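PDB 4F4E: aromatic-amino-acid aminotransferase from Burkholderia pseudomallei, which probably transfers amino groups between aromatic amino acids such as tyrosine and 2-oxoglutarate, working as a homodimer with pyridoxal 5'-phosphate as cofactor. Local coordinates for residues G191-T196 against K225-V230; P142-A147 against G195-L200. One frame throughout, in Å; residues are numbered along the deposited sequence.

Contact 1 (G191-T196 against K225-V230); sequences GYEPGT and KARRLV
The Schellman motif that ends helix 214-227 meets the type II beta turn Glu193-Thr196, where strands 197-201 and 230-235 begin to run side by side. Two backbone bonds join the segments: Gly195 N donates to Arg228 O at 2.9 Å, and Val230 N to Thr196 O at 2.8 Å, the latter almost straight (179°) and opening strand 230-235. Arg227 grips the loop from the helix end. Its chain bends at chi3 (72°), which brings NH2 to Tyr192 O at 2.9 Å, above the carbonyl plane, while NE adds a weak bond to the same oxygen. A water donates both to this oxygen and to Arg227 O. Pro194 CB sits over one face of the Arg228 guanidinium, toward its rim, and Pro194 CG lies 3.5 Å from Arg228 NH2. Leu229 CD2 packs 4.0 Å from Tyr192 CB and comes close to Glu193 O. Glu193 O takes two bonds from Thr196, from the backbone N and from OG1, the latter at 2.7 Å. Glu193 OE2 stays 4.1 Å from Arg227 NH2, too far for a salt bridge, so the arginine holds the loop chiefly through a carbonyl, with the carboxylate probably adding a modest electrostatic pull.

Contact 2 (P142-A147 against G195-L200); sequences PKAKVA and GTIVVL
Lys145 O receives Ile197 N at 2.9 Å, Ile197 O receives Ala147 N at 2.8 Å, and Ala147 O receives Val199 N, again at 2.8 Å. All three bonds are nearly straight and lie close to the C=O axis, in the staggered pattern of parallel strands, with Val146 opposite Ile197 and Ala147 opposite Val198. Weaker CA-H...O contacts fill in between them, the shortest from Val146 CA to Ile197 O.

On one face of the sheet the branched side chains pack against one another. With CG1 of Val146 anti to its own N, chi1 near 174° directs CG1 to Val199 CG2 at 3.8 Å and CG2 to Ile197 CD1 at 3.9 Å. The same CD1 reaches on to Ala144 CB, which also sits against Gly195 O.

These are neighbouring strands, 146-150 and 197-201, in the central sheet of the large domain of a class I aminotransferase, an alpha/beta fold. Helix 154-162 covers the face of Val146, Ile197 and Val199, with Phe160 against Val146 and Val199. Ala147 and Val198 point to the opposite face, where Tyr170 touches both and Leu189 of helix 182-189 packs on Val198.

Before the strands pair, a water bridges the chains, accepting from Lys145 N at 3.0 Å and donating to Thr196 OG1, whose own proton goes to Glu193 O. Farther along, Tyr170 OH is hydrogen-bonded to Val199 O.

Overall arrangement
Contacts 1 and 2 share Gly195 and Thr196, and their centres lie about 8 Å apart. Strand 197-201 stands between strands 146-150 and 230-235 in the central sheet, so contact 2 forms along one of its edges while contact 1 leads into the other. Val230 O probably accepts a hydrogen bond from Val198 N at 2.9 Å, continuing the sheet from contact 1. On the face carrying Ala147 and Val198 the two contacts also pack together: Tyr192 CE2 approaches Ala147 CB at 3.4 Å, and Leu229 CD1 lies against Val198 CG2. Neither contact contains Lys269, the residue bound covalently to pyridoxal phosphate.

Contact 1 (G191-T196 against K225-V230)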
loop_
_atom_site.group_PDB
_atom_site.type_symbol
_atom_site.label_atom_id
_atom_site.label_comp_id
_atom_site.label_asym_id
_atom_site.label_seq_id
_atom_site.Cartn_x
_atom_site.Cartn_y
_atom_site.Cartn_z
ATOM N N GLY A 191 -23.034 23.006 14.546
ATOM C CA GLY A 191 -24.013 21.979 14.891
ATOM C C GLY A 191 -23.502 20.561 15.036
ATOM O O GLY A 191 -24.256 19.669 15.448
ATOM N N TYR A 192 -22.222 20.326 14.744
ATOM C CA TYR A 192 -21.680 18.983 14.836
ATOM C C TYR A 192 -21.367 18.567 16.268
ATOM O O TYR A 192 -20.905 19.368 17.090
ATOM C CB TYR A 192 -20.409 18.833 13.986
ATOM C CG TYR A 192 -20.629 18.925 12.490
ATOM C CD1 TYR A 192 -21.890 18.675 11.904
ATOM C CD2 TYR A 192 -19.554 19.218 11.646
ATOM C CE1 TYR A 192 -22.061 18.733 10.523
ATOM C CE2 TYR A 192 -19.725 19.298 10.284
ATOM C CZ TYR A 192 -20.958 19.051 9.715
ATOM O OH TYR A 192 -21.071 19.112 8.355
ATOM N N GLU A 193 -21.625 17.299 16.561
ATOM C CA GLU A 193 -21.394 16.764 17.867
ATOM C C GLU A 193 -19.911 16.527 18.162
ATOM O O GLU A 193 -19.118 16.294 17.278
ATOM C CB GLU A 193 -22.188 15.476 18.052
ATOM C CG GLU A 193 -23.650 15.753 18.247
ATOM C CD GLU A 193 -23.941 16.730 19.419
ATOM O OE1 GLU A 193 -23.507 16.439 20.568
ATOM O OE2 GLU A 193 -24.616 17.765 19.205
ATOM N N PRO A 194 -19.537 16.554 19.451
ATOM C CA PRO A 194 -18.154 16.212 19.801
ATOM C C PRO A 194 -17.671 14.925 19.143
ATOM O O PRO A 194 -18.389 13.946 19.131
ATOM C CB PRO A 194 -18.216 16.032 21.313
ATOM C CG PRO A 194 -19.362 16.846 21.731
ATOM C CD PRO A 194 -20.369 16.731 20.655
ATOM N N GLY A 195 -16.451 14.941 18.609
ATOM C CA GLY A 195 -15.829 13.744 17.990
ATOM C C GLY A 195 -16.071 13.628 16.502
ATOM O O GLY A 195 -15.481 12.744 15.840
ATOM N N THR A 196 -16.961 14.461 15.959
ATOM C CA THR A 196 -17.187 14.465 14.511
ATOM C C THR A 196 -15.860 14.801 13.836
ATOM O O THR A 196 -15.154 15.707 14.256
ATOM C CB THR A 196 -18.249 15.520 14.091
ATOM O OG1 THR A 196 -19.466 15.281 14.824
ATOM C CG2 THR A 196 -18.485 15.537 12.560
ATOM N N LYS A 225 -12.193 23.688 17.992
ATOM C CA LYS A 225 -11.729 23.629 19.380
ATOM C C LYS A 225 -12.908 23.661 20.352
ATOM O O LYS A 225 -13.031 22.775 21.211
ATOM C CB LYS A 225 -10.707 24.730 19.701
ATOM C CG LYS A 225 -10.101 24.577 21.107
ATOM C CD LYS A 225 -8.612 24.934 21.173
ATOM C CE LYS A 225 -7.995 24.744 22.566
ATOM N NZ LYS A 225 -7.081 23.581 22.673
ATOM N N ALA A 226 -13.772 24.669 20.217
ATOM C CA ALA A 226 -14.909 24.841 21.112
ATOM C C ALA A 226 -15.859 23.628 21.127
ATOM O O ALA A 226 -16.396 23.258 22.212
ATOM C CB ALA A 226 -15.660 26.132 20.811
ATOM N N ARG A 227 -16.045 22.998 19.971
ATOM C CA ARG A 227 -16.971 21.882 19.866
ATOM C C ARG A 227 -16.327 20.505 19.952
ATOM O O ARG A 227 -17.002 19.489 19.901
ATOM C CB ARG A 227 -17.823 22.064 18.636
ATOM C CG ARG A 227 -18.771 23.251 18.832
ATOM C CD ARG A 227 -19.713 23.396 17.678
ATOM N NE ARG A 227 -20.707 22.337 17.695
ATOM C CZ ARG A 227 -21.731 22.267 18.545
ATOM N NH1 ARG A 227 -21.932 23.184 19.482
ATOM N NH2 ARG A 227 -22.588 21.271 18.437
ATOM N N ARG A 228 -15.011 20.476 20.182
ATOM C CA ARG A 228 -14.266 19.218 20.306
ATOM C C ARG A 228 -14.473 18.311 19.093
ATOM O O ARG A 228 -14.656 17.110 19.217
ATOM C CB ARG A 228 -14.589 18.529 21.621
ATOM C CG ARG A 228 -14.471 19.506 22.798
ATOM C CD ARG A 228 -14.518 18.795 24.132
ATOM N NE ARG A 228 -15.878 18.331 24.446
ATOM C CZ ARG A 228 -16.292 17.056 24.456
ATOM N NH1 ARG A 228 -15.469 16.035 24.160
ATOM N NH2 ARG A 228 -17.568 16.802 24.758
ATOM N N LEU A 229 -14.392 18.929 17.922
ATOM C CA LEU A 229 -14.383 18.205 16.669
ATOM C C LEU A 229 -12.962 17.702 16.410
ATOM O O LEU A 229 -11.997 18.205 16.982
ATOM C CB LEU A 229 -14.859 19.113 15.548
ATOM C CG LEU A 229 -16.169 19.854 15.873
ATOM C CD1 LEU A 229 -16.615 20.528 14.590
ATOM C CD2 LEU A 229 -17.270 18.940 16.411
ATOM N N VAL A 230 -12.831 16.719 15.532
ATOM C CA VAL A 230 -11.521 16.144 15.218
ATOM C C VAL A 230 -11.185 16.605 13.820
ATOM O O VAL A 230 -11.778 16.150 12.837
ATOM C CB VAL A 230 -11.555 14.606 15.284
ATOM C CG1 VAL A 230 -10.181 14.036 14.856
ATOM C CG2 VAL A 230 -11.995 14.142 16.679
HETATM O O HOH W 1 -19.799 19.643 19.851
#

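Contact 2 (P142-A147 against G195-L200)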
loop_
_atom_site.group_PDB
_atom_site.type_symbol
_atom_site.label_atom_id
_atom_site.label_comp_id
_atom_site.label_asym_id
_atom_site.label_seq_id
_atom_site.Cartn_x
_atom_site.Cartn_y
_atom_site.Cartn_z
ATOM N N PRO A 142 -16.329 4.383 17.008
ATOM C CA PRO A 142 -16.912 3.962 15.760
ATOM C C PRO A 142 -18.266 4.610 15.522
ATOM O O PRO A 142 -18.795 4.449 14.439
ATOM C CB PRO A 142 -17.048 2.434 15.932
ATOM C CG PRO A 142 -17.235 2.259 17.383
ATOM C CD PRO A 142 -16.397 3.324 18.032
ATOM N N LYS A 143 -18.810 5.320 16.506
ATOM C CA LYS A 143 -20.047 6.093 16.277
ATOM C C LYS A 143 -19.833 7.495 15.730
ATOM O O LYS A 143 -20.801 8.126 15.381
ATOM C CB LYS A 143 -20.864 6.214 17.549
ATOM N N ALA A 144 -18.594 7.987 15.633
ATOM C CA ALA A 144 -18.356 9.329 15.064
ATOM C C ALA A 144 -18.794 9.416 13.606
ATOM O O ALA A 144 -18.656 8.467 12.875
ATOM C CB ALA A 144 -16.869 9.716 15.193
ATOM N N LYS A 145 -19.332 10.568 13.180
ATOM C CA LYS A 145 -19.604 10.798 11.787
ATOM C C LYS A 145 -18.414 11.555 11.190
ATOM O O LYS A 145 -17.624 12.149 11.916
ATOM C CB LYS A 145 -20.897 11.572 11.606
ATOM C CG LYS A 145 -22.122 10.809 12.159
ATOM C CD LYS A 145 -23.374 11.631 12.023
ATOM C CE LYS A 145 -24.520 10.903 12.711
ATOM N NZ LYS A 145 -25.494 11.917 13.162
ATOM N N VAL A 146 -18.329 11.529 9.872
ATOM C CA VAL A 146 -17.323 12.249 9.126
ATOM C C VAL A 146 -17.989 13.282 8.262
ATOM O O VAL A 146 -18.955 12.966 7.541
ATOM C CB VAL A 146 -16.543 11.288 8.232
ATOM C CG1 VAL A 146 -15.579 12.063 7.334
ATOM C CG2 VAL A 146 -15.827 10.290 9.091
ATOM N N ALA A 147 -17.478 14.511 8.296
ATOM C CA ALA A 147 -18.013 15.622 7.522
ATOM C C ALA A 147 -16.991 16.039 6.495
ATOM O O ALA A 147 -15.854 16.299 6.844
ATOM C CB ALA A 147 -18.344 16.801 8.424
ATOM N N GLY A 195 -16.451 14.941 18.609
ATOM C CA GLY A 195 -15.829 13.744 17.990
ATOM C C GLY A 195 -16.071 13.628 16.502
ATOM O O GLY A 195 -15.481 12.744 15.840
ATOM N N THR A 196 -16.961 14.461 15.959
ATOM C CA THR A 196 -17.187 14.465 14.511
ATOM C C THR A 196 -15.860 14.801 13.836
ATOM O O THR A 196 -15.154 15.707 14.256
ATOM C CB THR A 196 -18.249 15.520 14.091
ATOM O OG1 THR A 196 -19.466 15.281 14.824
ATOM C CG2 THR A 196 -18.485 15.537 12.560
ATOM N N ILE A 197 -15.540 14.019 12.811
ATOM C CA ILE A 197 -14.290 14.117 12.108
ATOM C C ILE A 197 -14.548 15.026 10.916
ATOM O O ILE A 197 -15.350 14.706 10.043
ATOM C CB ILE A 197 -13.829 12.742 11.626
ATOM C CG1 ILE A 197 -13.611 11.767 12.795
ATOM C CG2 ILE A 197 -12.633 12.875 10.690
ATOM C CD1 ILE A 197 -13.885 10.321 12.417
ATOM N N VAL A 198 -13.838 16.154 10.852
ATOM C CA VAL A 198 -14.069 17.136 9.815
ATOM C C VAL A 198 -12.891 17.139 8.822
ATOM O O VAL A 198 -11.797 17.492 9.192
ATOM C CB VAL A 198 -14.258 18.551 10.413
ATOM C CG1 VAL A 198 -14.650 19.515 9.287
ATOM C CG2 VAL A 198 -15.357 18.573 11.519
ATOM N N VAL A 199 -13.138 16.723 7.587
ATOM C CA VAL A 199 -12.094 16.591 6.563
ATOM C C VAL A 199 -11.978 17.938 5.861
ATOM O O VAL A 199 -12.924 18.401 5.248
ATOM C CB VAL A 199 -12.415 15.480 5.563
ATOM C CG1 VAL A 199 -11.346 15.376 4.480
ATOM C CG2 VAL A 199 -12.650 14.163 6.289
ATOM N N LEU A 200 -10.826 18.569 6.014
ATOM C CA LEU A 200 -10.565 19.932 5.604
ATOM C C LEU A 200 -9.392 19.954 4.626
ATOM O O LEU A 200 -8.280 19.491 4.958
ATOM C CB LEU A 200 -10.202 20.764 6.847
ATOM C CG LEU A 200 -11.336 20.946 7.865
ATOM C CD1 LEU A 200 -10.822 21.316 9.284
ATOM C CD2 LEU A 200 -12.302 22.016 7.339
HETATM O O HOH W 2 -20.064 12.679 15.201
#